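Local coordinates for DNA replication protein DnaC (Aquifex aeolicus, PDB 3ECC) that probably binds ATP with magnesium and acts as a bacterial helicase loader at the start of DNA replication, at residues 156-159 against 160-164. Sequence-based numbering, arbitrary orientation.
Sequences ADLA and SRLGE
D157 and R161, one helical turn apart, form a salt bridge in which R161 NH1 lies 2.8 Å from D157 OD2. The hydrogen bond within it is weak, at an N-H...O angle of 144°, and the carboxylate and guanidinium planes stand nearly perpendicular. D157 reaches its partner because CG is anti to the backbone N (chi1 -170°). OD2 also takes a weak hydrogen bond from S143 OG, and R161 NH2 gives one to the carbonyl of N141, so acid and base each have a second partner. Were this arginine an alanine, the D157 carboxylate would probably lose its cationic mate and the N141 carbonyl this weak donor. The R161 side chain is about 8 Å from that of D108, a magnesium-site residue.

Around them the helix is ending. S160 N makes weak bonds to A156 O and D157 O, and the carbonyl of L158 accepts weak bonds from both R161 N and L162 N, while S160, at an exposed position where a small polar residue fits, turns its OG back to D157 O. G163 N then donates to A159 O at 2.7 Å. Position 163 suits glycine, because with a positive phi of 107° a side chain would press against the preceding carbonyl oxygen; it occupies the N-cap position, right before helix 164-173.

Leucines suit the buried side: L158 CD1 meets L162 CD1 at 3.7 Å, their side chains abreast. L162 rests on L109 and L114. The end of helix 153-162 thus packs against helix 164-173, through L158 and A159 on V167, and against strand 136-141 of the parallel sheet, through L158 and R161 on T140.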
loop_
_atom_site.group_PDB
_atom_site.type_symbol
_atom_site.label_atom_id
_atom_site.label_comp_id
_atom_site.label_asym_id
_atom_site.label_seq_id
_atom_site.Cartn_x
_atom_site.Cartn_y
_atom_site.Cartn_z
ATOM N N ALA A 156 14.659 -7.918 0.364
ATOM C CA ALA A 156 15.922 -7.407 0.934
ATOM C C ALA A 156 16.190 -5.936 0.574
ATOM O O ALA A 156 16.807 -5.197 1.346
ATOM C CB ALA A 156 17.108 -8.293 0.515
ATOM N N ASP A 157 15.735 -5.523 -0.607
ATOM C CA ASP A 157 15.795 -4.127 -1.019
ATOM C C ASP A 157 14.823 -3.285 -0.198
ATOM O O ASP A 157 15.152 -2.183 0.226
ATOM C CB ASP A 157 15.478 -4.006 -2.507
ATOM C CG ASP A 157 15.756 -2.621 -3.058
ATOM O OD1 ASP A 157 16.920 -2.160 -3.004
ATOM O OD2 ASP A 157 14.807 -2.010 -3.587
ATOM N N LEU A 158 13.624 -3.818 0.028
ATOM C CA LEU A 158 12.654 -3.205 0.933
ATOM C C LEU A 158 13.110 -3.205 2.382
ATOM O O LEU A 158 12.914 -2.229 3.101
ATOM C CB LEU A 158 11.308 -3.927 0.841
ATOM C CG LEU A 158 10.126 -3.195 0.204
ATOM C CD1 LEU A 158 9.646 -2.030 1.091
ATOM C CD2 LEU A 158 10.463 -2.733 -1.219
ATOM N N ALA A 159 13.711 -4.314 2.804
ATOM C CA ALA A 159 14.187 -4.469 4.174
ATOM C C ALA A 159 15.349 -3.543 4.489
ATOM O O ALA A 159 15.590 -3.220 5.650
ATOM C CB ALA A 159 14.585 -5.908 4.432
ATOM N N SER A 160 16.071 -3.119 3.454
ATOM C CA SER A 160 17.220 -2.241 3.637
ATOM C C SER A 160 16.798 -0.882 4.183
ATOM O O SER A 160 17.522 -0.270 4.968
ATOM C CB SER A 160 17.982 -2.074 2.322
ATOM O OG SER A 160 17.169 -1.452 1.346
ATOM N N ARG A 161 15.619 -0.421 3.772
ATOM C CA ARG A 161 15.134 0.900 4.160
ATOM C C ARG A 161 14.017 0.873 5.198
ATOM O O ARG A 161 13.614 1.918 5.702
ATOM C CB ARG A 161 14.703 1.702 2.928
ATOM C CG ARG A 161 13.952 0.903 1.879
ATOM C CD ARG A 161 13.974 1.608 0.520
ATOM N NE ARG A 161 12.937 1.095 -0.384
ATOM C CZ ARG A 161 13.174 0.442 -1.525
ATOM N NH1 ARG A 161 14.422 0.227 -1.930
ATOM N NH2 ARG A 161 12.157 0.007 -2.263
ATOM N N LEU A 162 13.523 -0.322 5.517
ATOM C CA LEU A 162 12.413 -0.474 6.464
ATOM C C LEU A 162 12.755 -1.397 7.619
ATOM O O LEU A 162 12.204 -1.260 8.707
ATOM C CB LEU A 162 11.158 -1.003 5.759
ATOM C CG LEU A 162 10.312 -0.080 4.879
ATOM C CD1 LEU A 162 9.002 -0.764 4.516
ATOM C CD2 LEU A 162 10.041 1.235 5.582
ATOM N N GLY A 163 13.653 -2.343 7.371
ATOM C CA GLY A 163 13.996 -3.364 8.352
ATOM C C GLY A 163 13.410 -4.706 7.971
ATOM O O GLY A 163 12.407 -4.769 7.264
ATOM N N GLU A 164 14.041 -5.781 8.441
ATOM C CA GLU A 164 13.589 -7.152 8.177
ATOM C C GLU A 164 12.232 -7.470 8.805
ATOM O O GLU A 164 11.400 -8.129 8.189
ATOM C CB GLU A 164 14.617 -8.158 8.700
ATOM C CG GLU A 164 15.954 -8.137 7.985
ATOM C CD GLU A 164 15.871 -8.695 6.566
ATOM O OE1 GLU A 164 14.919 -9.460 6.271
ATOM O OE2 GLU A 164 16.761 -8.364 5.745
#